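Local atomic coordinates of putative aminooxidase (Propionibacterium acnes, PDB entry 2BA9), a protein that isomerises polyunsaturated fatty acids to produce conjugated linoleic acid and carries a bound flavin-adenine dinucleotide. Residues E89-H92 against E96-V99; G296-N301 against E353-P358; I229-G234 against D248-T253. All coordinates share one frame; numbering follows the deposited sequence.

Contact 1: E89-H92 against E96-V99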
loop_
_atom_site.group_PDB
_atom_site.type_symbol
_atom_site.label_atom_id
_atom_site.label_comp_id
_atom_site.label_asym_id
_atom_site.label_seq_id
_atom_site.Cartn_x
_atom_site.Cartn_y
_atom_site.Cartn_z
ATOM N N GLU A 89 18.392 -3.266 -11.976
ATOM C CA GLU A 89 18.567 -3.717 -13.346
ATOM C C GLU A 89 17.299 -4.467 -13.776
ATOM O O GLU A 89 16.383 -4.693 -12.971
ATOM C CB GLU A 89 19.811 -4.590 -13.473
ATOM C CG GLU A 89 19.664 -5.984 -12.887
ATOM C CD GLU A 89 20.987 -6.716 -12.735
ATOM O OE1 GLU A 89 22.011 -6.250 -13.276
ATOM O OE2 GLU A 89 20.996 -7.770 -12.058
ATOM N N PHE A 90 17.262 -4.848 -15.047
ATOM C CA PHE A 90 16.115 -5.533 -15.605
ATOM C C PHE A 90 16.530 -6.875 -16.138
ATOM O O PHE A 90 17.544 -6.987 -16.819
ATOM C CB PHE A 90 15.443 -4.680 -16.684
ATOM C CG PHE A 90 14.610 -3.577 -16.114
ATOM C CD1 PHE A 90 13.332 -3.837 -15.648
ATOM C CD2 PHE A 90 15.120 -2.281 -16.001
ATOM C CE1 PHE A 90 12.552 -2.825 -15.085
ATOM C CE2 PHE A 90 14.350 -1.253 -15.453
ATOM C CZ PHE A 90 13.065 -1.528 -14.987
ATOM N N LEU A 91 15.730 -7.884 -15.790
ATOM C CA LEU A 91 15.992 -9.281 -16.076
ATOM C C LEU A 91 14.837 -9.859 -16.866
ATOM O O LEU A 91 13.689 -9.490 -16.649
ATOM C CB LEU A 91 16.075 -10.096 -14.777
ATOM C CG LEU A 91 17.114 -9.709 -13.731
ATOM C CD1 LEU A 91 16.990 -10.653 -12.565
ATOM C CD2 LEU A 91 18.517 -9.718 -14.337
ATOM N N HIS A 92 15.155 -10.782 -17.761
ATOM C CA HIS A 92 14.149 -11.612 -18.401
ATOM C C HIS A 92 13.838 -12.773 -17.467
ATOM O O HIS A 92 14.530 -13.006 -16.472
ATOM C CB HIS A 92 14.625 -12.100 -19.780
ATOM C CG HIS A 92 14.563 -11.048 -20.843
ATOM N ND1 HIS A 92 13.376 -10.494 -21.267
ATOM C CD2 HIS A 92 15.536 -10.466 -21.582
ATOM C CE1 HIS A 92 13.622 -9.600 -22.207
ATOM N NE2 HIS A 92 14.926 -9.558 -22.414
ATOM N N GLU A 96 18.434 -13.346 -17.939
ATOM C CA GLU A 96 19.208 -12.463 -18.813
ATOM C C GLU A 96 18.984 -10.975 -18.484
ATOM O O GLU A 96 17.849 -10.489 -18.428
ATOM C CB GLU A 96 18.852 -12.734 -20.264
ATOM C CG GLU A 96 19.835 -12.156 -21.263
ATOM C CD GLU A 96 19.336 -12.291 -22.660
ATOM O OE1 GLU A 96 18.267 -11.705 -22.965
ATOM O OE2 GLU A 96 19.988 -13.013 -23.432
ATOM N N ILE A 97 20.088 -10.278 -18.244
ATOM C CA ILE A 97 20.084 -8.841 -18.003
ATOM C C ILE A 97 19.858 -8.135 -19.335
ATOM O O ILE A 97 20.456 -8.501 -20.362
ATOM C CB ILE A 97 21.433 -8.353 -17.389
ATOM C CG1 ILE A 97 21.648 -8.940 -15.989
ATOM C CG2 ILE A 97 21.486 -6.836 -17.327
ATOM C CD1 ILE A 97 23.124 -9.086 -15.586
ATOM N N TYR A 98 18.975 -7.146 -19.325
ATOM C CA TYR A 98 18.770 -6.311 -20.481
ATOM C C TYR A 98 18.334 -4.935 -20.048
ATOM O O TYR A 98 17.865 -4.760 -18.915
ATOM C CB TYR A 98 17.733 -6.919 -21.423
ATOM C CG TYR A 98 16.286 -6.853 -20.958
ATOM C CD1 TYR A 98 15.354 -6.089 -21.643
ATOM C CD2 TYR A 98 15.848 -7.590 -19.858
ATOM C CE1 TYR A 98 14.023 -6.040 -21.239
ATOM C CE2 TYR A 98 14.529 -7.551 -19.452
ATOM C CZ TYR A 98 13.617 -6.779 -20.147
ATOM O OH TYR A 98 12.296 -6.746 -19.736
ATOM N N VAL A 99 18.450 -3.990 -20.979
ATOM C CA VAL A 99 18.160 -2.578 -20.746
ATOM C C VAL A 99 16.970 -2.164 -21.629
ATOM O O VAL A 99 17.144 -1.884 -22.812
ATOM C CB VAL A 99 19.393 -1.709 -21.094
ATOM C CG1 VAL A 99 19.210 -0.284 -20.586
ATOM C CG2 VAL A 99 20.659 -2.318 -20.515
HETATM O O HOH W 1 18.947 -3.209 -16.793
#

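Contact 2: G296-N301 against E353-P358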
loop_
_atom_site.group_PDB
_atom_site.type_symbol
_atom_site.label_atom_id
_atom_site.label_comp_id
_atom_site.label_asym_id
_atom_site.label_seq_id
_atom_site.Cartn_x
_atom_site.Cartn_y
_atom_site.Cartn_z
ATOM N N GLY A 296 16.913 -6.266 -8.795
ATOM C CA GLY A 296 16.479 -6.675 -10.131
ATOM C C GLY A 296 14.978 -6.756 -10.297
ATOM O O GLY A 296 14.284 -7.253 -9.409
ATOM N N TYR A 297 14.493 -6.266 -11.440
ATOM C CA TYR A 297 13.085 -6.360 -11.840
ATOM C C TYR A 297 12.926 -7.353 -12.987
ATOM O O TYR A 297 13.855 -7.578 -13.780
ATOM C CB TYR A 297 12.541 -5.005 -12.301
ATOM C CG TYR A 297 12.248 -4.024 -11.176
ATOM C CD1 TYR A 297 10.949 -3.650 -10.856
ATOM C CD2 TYR A 297 13.285 -3.474 -10.436
ATOM C CE1 TYR A 297 10.703 -2.732 -9.820
ATOM C CE2 TYR A 297 13.053 -2.582 -9.416
ATOM C CZ TYR A 297 11.762 -2.217 -9.102
ATOM O OH TYR A 297 11.562 -1.323 -8.065
ATOM N N VAL A 298 11.735 -7.939 -13.070
ATOM C CA VAL A 298 11.457 -8.977 -14.058
ATOM C C VAL A 298 10.096 -8.739 -14.696
ATOM O O VAL A 298 9.086 -9.368 -14.307
ATOM C CB VAL A 298 11.562 -10.398 -13.458
ATOM C CG1 VAL A 298 11.664 -11.458 -14.567
ATOM C CG2 VAL A 298 12.765 -10.509 -12.561
ATOM N N PRO A 299 10.050 -7.802 -15.665
ATOM C CA PRO A 299 8.811 -7.527 -16.392
ATOM C C PRO A 299 8.173 -8.783 -16.955
ATOM O O PRO A 299 6.968 -8.937 -16.877
ATOM C CB PRO A 299 9.265 -6.593 -17.514
ATOM C CG PRO A 299 10.473 -5.912 -16.948
ATOM C CD PRO A 299 11.152 -6.915 -16.100
ATOM N N ASP A 300 8.982 -9.684 -17.499
ATOM C CA ASP A 300 8.475 -10.972 -17.979
ATOM C C ASP A 300 7.542 -11.646 -16.976
ATOM O O ASP A 300 6.535 -12.243 -17.376
ATOM C CB ASP A 300 9.629 -11.938 -18.319
ATOM C CG ASP A 300 10.275 -11.633 -19.654
ATOM O OD1 ASP A 300 9.723 -10.830 -20.453
ATOM O OD2 ASP A 300 11.345 -12.204 -19.917
ATOM N N ASN A 301 7.903 -11.560 -15.686
ATOM C CA ASN A 301 7.203 -12.268 -14.594
ATOM C C ASN A 301 6.060 -11.456 -13.966
ATOM O O ASN A 301 5.411 -11.933 -13.038
ATOM C CB ASN A 301 8.191 -12.726 -13.506
ATOM C CG ASN A 301 9.001 -13.960 -13.913
ATOM O OD1 ASN A 301 8.741 -14.587 -14.940
ATOM N ND2 ASN A 301 9.964 -14.338 -13.074
ATOM N N GLU A 353 17.597 -19.128 -8.512
ATOM C CA GLU A 353 18.682 -19.922 -9.083
ATOM C C GLU A 353 18.872 -19.595 -10.567
ATOM O O GLU A 353 19.994 -19.388 -11.054
ATOM C CB GLU A 353 18.413 -21.397 -8.898
ATOM C CG GLU A 353 19.641 -22.241 -9.139
ATOM C CD GLU A 353 19.337 -23.702 -9.040
ATOM O OE1 GLU A 353 18.355 -24.043 -8.340
ATOM O OE2 GLU A 353 20.087 -24.506 -9.652
ATOM N N THR A 354 17.758 -19.531 -11.273
ATOM C CA THR A 354 17.744 -19.084 -12.657
ATOM C C THR A 354 18.394 -17.704 -12.843
ATOM O O THR A 354 19.198 -17.505 -13.775
ATOM C CB THR A 354 16.308 -19.105 -13.170
ATOM O OG1 THR A 354 15.886 -20.478 -13.210
ATOM C CG2 THR A 354 16.198 -18.452 -14.536
ATOM N N PHE A 355 18.087 -16.782 -11.935
ATOM C CA PHE A 355 18.664 -15.428 -11.970
ATOM C C PHE A 355 20.163 -15.412 -11.616
ATOM O O PHE A 355 20.838 -14.396 -11.853
ATOM C CB PHE A 355 17.905 -14.446 -11.045
ATOM C CG PHE A 355 16.414 -14.333 -11.317
ATOM C CD1 PHE A 355 15.870 -14.632 -12.558
ATOM C CD2 PHE A 355 15.558 -13.904 -10.311
ATOM C CE1 PHE A 355 14.501 -14.508 -12.787
ATOM C CE2 PHE A 355 14.183 -13.775 -10.530
ATOM C CZ PHE A 355 13.656 -14.083 -11.772
ATOM N N GLY A 356 20.671 -16.515 -11.051
ATOM C CA GLY A 356 22.082 -16.629 -10.656
ATOM C C GLY A 356 22.361 -16.183 -9.232
ATOM O O GLY A 356 23.499 -15.897 -8.867
ATOM N N HIS A 357 21.319 -16.150 -8.413
ATOM C CA HIS A 357 21.434 -15.728 -7.023
ATOM C C HIS A 357 20.751 -16.783 -6.151
ATOM O O HIS A 357 19.732 -16.509 -5.519
ATOM C CB HIS A 357 20.797 -14.348 -6.843
ATOM C CG HIS A 357 21.298 -13.316 -7.808
ATOM N ND1 HIS A 357 22.612 -12.893 -7.833
ATOM C CD2 HIS A 357 20.659 -12.621 -8.783
ATOM C CE1 HIS A 357 22.758 -11.988 -8.784
ATOM N NE2 HIS A 357 21.587 -11.802 -9.373
ATOM N N PRO A 358 21.282 -18.023 -6.168
ATOM C CA PRO A 358 20.568 -19.113 -5.496
ATOM C C PRO A 358 20.391 -18.967 -3.963
ATOM O O PRO A 358 21.293 -18.492 -3.265
ATOM C CB PRO A 358 21.379 -20.358 -5.865
ATOM C CG PRO A 358 22.678 -19.873 -6.411
ATOM C CD PRO A 358 22.492 -18.480 -6.870
#

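Contact 3: I229-G234 against D248-T253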
loop_
_atom_site.group_PDB
_atom_site.type_symbol
_atom_site.label_atom_id
_atom_site.label_comp_id
_atom_site.label_asym_id
_atom_site.label_seq_id
_atom_site.Cartn_x
_atom_site.Cartn_y
_atom_site.Cartn_z
ATOM N N ILE A 229 -18.016 -5.194 18.181
ATOM C CA ILE A 229 -18.356 -3.767 18.178
ATOM C C ILE A 229 -19.828 -3.621 17.816
ATOM O O ILE A 229 -20.274 -4.127 16.781
ATOM C CB ILE A 229 -17.507 -2.931 17.186
ATOM C CG1 ILE A 229 -16.019 -2.985 17.564
ATOM C CG2 ILE A 229 -18.006 -1.487 17.146
ATOM C CD1 ILE A 229 -15.100 -2.230 16.621
ATOM N N THR A 230 -20.573 -2.943 18.690
ATOM C CA THR A 230 -21.981 -2.620 18.469
ATOM C C THR A 230 -22.179 -1.110 18.618
ATOM O O THR A 230 -21.494 -0.455 19.409
ATOM C CB THR A 230 -22.890 -3.361 19.459
ATOM O OG1 THR A 230 -22.496 -3.041 20.802
ATOM C CG2 THR A 230 -22.795 -4.865 19.242
ATOM N N ARG A 231 -23.117 -0.562 17.857
ATOM C CA ARG A 231 -23.252 0.884 17.748
ATOM C C ARG A 231 -24.699 1.318 17.912
ATOM O O ARG A 231 -25.352 1.711 16.948
ATOM C CB ARG A 231 -22.701 1.365 16.409
ATOM C CG ARG A 231 -21.199 1.293 16.313
ATOM C CD ARG A 231 -20.751 1.234 14.878
ATOM N NE ARG A 231 -21.216 0.018 14.204
ATOM C CZ ARG A 231 -21.244 -0.157 12.880
ATOM N NH1 ARG A 231 -21.679 -1.302 12.369
ATOM N NH2 ARG A 231 -20.839 0.808 12.059
ATOM N N GLU A 232 -25.180 1.278 19.147
ATOM C CA GLU A 232 -26.547 1.664 19.456
ATOM C C GLU A 232 -26.577 2.924 20.318
ATOM O O GLU A 232 -25.561 3.339 20.869
ATOM C CB GLU A 232 -27.280 0.530 20.181
ATOM C CG GLU A 232 -26.813 -0.877 19.846
ATOM C CD GLU A 232 -25.837 -1.424 20.888
ATOM O OE1 GLU A 232 -24.618 -1.127 20.808
ATOM O OE2 GLU A 232 -26.300 -2.147 21.799
ATOM N N ASP A 233 -27.761 3.530 20.410
ATOM C CA ASP A 233 -28.016 4.678 21.295
ATOM C C ASP A 233 -27.093 5.875 21.019
ATOM O O ASP A 233 -26.952 6.768 21.864
ATOM C CB ASP A 233 -27.890 4.258 22.769
ATOM C CG ASP A 233 -28.648 2.967 23.092
ATOM O OD1 ASP A 233 -29.870 2.901 22.825
ATOM O OD2 ASP A 233 -28.011 2.022 23.622
ATOM N N GLY A 234 -26.482 5.891 19.837
ATOM C CA GLY A 234 -25.572 6.967 19.435
ATOM C C GLY A 234 -24.156 6.825 19.961
ATOM O O GLY A 234 -23.395 7.791 19.957
ATOM N N ASP A 248 -17.518 7.412 21.755
ATOM C CA ASP A 248 -18.479 8.270 21.063
ATOM C C ASP A 248 -18.355 8.108 19.561
ATOM O O ASP A 248 -19.353 8.125 18.846
ATOM C CB ASP A 248 -18.238 9.730 21.432
ATOM C CG ASP A 248 -18.517 10.007 22.883
ATOM O OD1 ASP A 248 -19.623 9.688 23.338
ATOM O OD2 ASP A 248 -17.638 10.539 23.576
ATOM N N VAL A 249 -17.117 7.951 19.097
ATOM C CA VAL A 249 -16.809 7.891 17.668
ATOM C C VAL A 249 -15.859 6.718 17.365
ATOM O O VAL A 249 -14.972 6.383 18.165
ATOM C CB VAL A 249 -16.188 9.220 17.199
ATOM C CG1 VAL A 249 -15.982 9.233 15.696
ATOM C CG2 VAL A 249 -17.051 10.375 17.626
ATOM N N LEU A 250 -16.090 6.081 16.218
ATOM C CA LEU A 250 -15.261 4.989 15.726
ATOM C C LEU A 250 -14.583 5.364 14.412
ATOM O O LEU A 250 -15.241 5.827 13.490
ATOM C CB LEU A 250 -16.131 3.751 15.492
ATOM C CG LEU A 250 -15.409 2.458 15.108
ATOM C CD1 LEU A 250 -14.428 2.049 16.205
ATOM C CD2 LEU A 250 -16.433 1.344 14.832
ATOM N N VAL A 251 -13.270 5.139 14.328
ATOM C CA VAL A 251 -12.501 5.399 13.113
ATOM C C VAL A 251 -11.753 4.129 12.697
ATOM O O VAL A 251 -10.886 3.639 13.423
ATOM C CB VAL A 251 -11.535 6.599 13.288
ATOM C CG1 VAL A 251 -10.719 6.838 12.020
ATOM C CG2 VAL A 251 -12.334 7.841 13.644
ATOM N N LEU A 252 -12.123 3.603 11.527
ATOM C CA LEU A 252 -11.635 2.324 11.036
ATOM C C LEU A 252 -10.513 2.533 10.059
ATOM O O LEU A 252 -10.721 3.150 9.018
ATOM C CB LEU A 252 -12.757 1.574 10.306
ATOM C CG LEU A 252 -14.028 1.223 11.080
ATOM C CD1 LEU A 252 -15.070 0.625 10.128
ATOM C CD2 LEU A 252 -13.729 0.267 12.225
ATOM N N THR A 253 -9.333 2.005 10.381
ATOM C CA THR A 253 -8.208 1.952 9.440
ATOM C C THR A 253 -7.840 0.491 9.141
ATOM O O THR A 253 -6.748 0.208 8.644
ATOM C CB THR A 253 -6.947 2.712 9.978
ATOM O OG1 THR A 253 -6.363 1.984 11.068
ATOM C CG2 THR A 253 -7.302 4.114 10.414
HETATM O O HOH W 2 -21.707 10.195 21.851
#

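Contact 1: E89-H92 against E96-V99
His92 and Glu96 meet where the chain reverses, the backbone N of His92 giving its hydrogen to Glu96 O at 2.8 Å. Two residues further in, Tyr98 N donates to Phe90 O over 2.9 Å, with a nearly straight N-H...O angle of 169°. The return half of this pair is not direct. A water takes the hydrogen of Phe90 N and gives one of its own to Tyr98 O, 2.8 Å away, so both backbone groups find a partner although the strands have parted. Around the ring of Tyr98 the packing is two-sided. With CG between its backbone N and carbonyl carbon (chi1 73°), the ring turns back across the neighbouring strand. The His92 imidazole lies flat on one face, centroids 3.6 Å apart and planes only 9° from parallel, while Phe90 CB covers the rim of the opposite face. Imidazole ND1 bonds to Asp300, which helps to hold the ring's rotation in this stack. Glu96 OE1 stands 3.3 Å from His92 CD2 but makes no bond to the ring. On the other face of the strands, Leu91 CD2 presses on Ile97 CG1, where the carboxylate end of Glu89 also comes close. The whole is an antiparallel beta hairpin of strands 88-91 and 97-98 at the edge of the large mixed sheet, opened by one inserted water.

Contact 2: G296-N301 against E353-P358
Asn301 N donates to Val298 O at 2.8 Å, closing a beta turn that follows strand 295-297 and presents both side chains to Phe355. The opposing ring comes from the end of helix 341-355, which finishes in a Schellman motif: Gly356 takes a positive phi of 90°, and its N bonds back to Glu353 O at 3.0 Å. The side chains of the turn and of Phe355 reach toward each other from opposite directions, forming a small and wholly buried set. The amide of Asn301 is held at both ends, OD1 by Arg306 and ND2 by the carbonyl of Val310, so its polar needs are met away from the ring. Its ND2 lies in the plane of the Phe355 ring, at the edge, with the amide turned 39° from that plane; this is contact with the rim and not an amino-aromatic stack. Leu91 and Tyr313 also pack on Phe355, wedging the ring between the helix and strands of the mixed sheet. Val298 completes the approach from the turn. Its CG1 is anti to the backbone N (chi1 -164°), which leaves the other methyl beside that nitrogen and facing the ring, where CG2 touches Phe355 CZ at 3.8 Å.

Contact 3: I229-G234 against D248-T253
Leu250 and Ile229 carry most of this interface, meeting tip to tip with Leu250 CD2 4.0 Å from Ile229 CG2. In each, the touching branch starts anti to the backbone N: CG in Leu250 (chi1 -174°), the CG2 methyl in Ile229. The backbones stay well separated, so the two strands belong to different layers and are joined through apolar branches. Phe259, from helix 256-259, packs on both residues and closes the same hydrophobic cluster.

Arg231 adds a smaller share, equal to that of Gly234. Its aliphatic part passes by the leucine, CD lying 4.3 Å from Leu250 CD2, while the guanidinium travels on to acidic partners. NH1 forms salt bridges with Asp264 and Glu269, and NH2 bonds to Thr396 on strand 396-398. A buried positive charge is therefore met by two carboxylates, an arrangement that would be expected to keep it ionised. The backbone O of Arg231 is bonded in its turn by Arg394.

Toward the surface the link becomes thin and watery. One water donates a 2.6 Å bond to Asp248 OD1 and only a weak one to Gly234 O; the aspartate has a salt bridge to Arg8 through the same oxygen. Gly234 itself has positive phi, as suits the turn leading into strand 236-240.

Strands 226-230, 236-240 and 244-247 form a three-stranded antiparallel beta meander, and 249-252 is an inner strand of the parallel sheet. A meander placed against such a sheet is characteristic of the Rossmann-type FAD-binding domain of flavin-containing amine oxidases and their relatives.

Contacts 1 and 2 are neighbours, their centres about 8 Å apart, and both belong to the mixed sheet, in which strands 88-91 and 295-297 run side by side. Backbone bonds of Tyr297 to Glu89 and Leu91 join them directly. Contact 3 lies on the other side of the chain's centre, about 51 Å from contact 1 and 48 Å from contact 2, centre to centre, in the Rossmann-type part of the fold. The chain starts in the parallel sheet, leaves for the hairpin of contact 1, comes back for contact 3, returns to the mixed sheet for contact 2 and completes the parallel sheet with strand 396-398. Each region is thus assembled from separate passes of one chain.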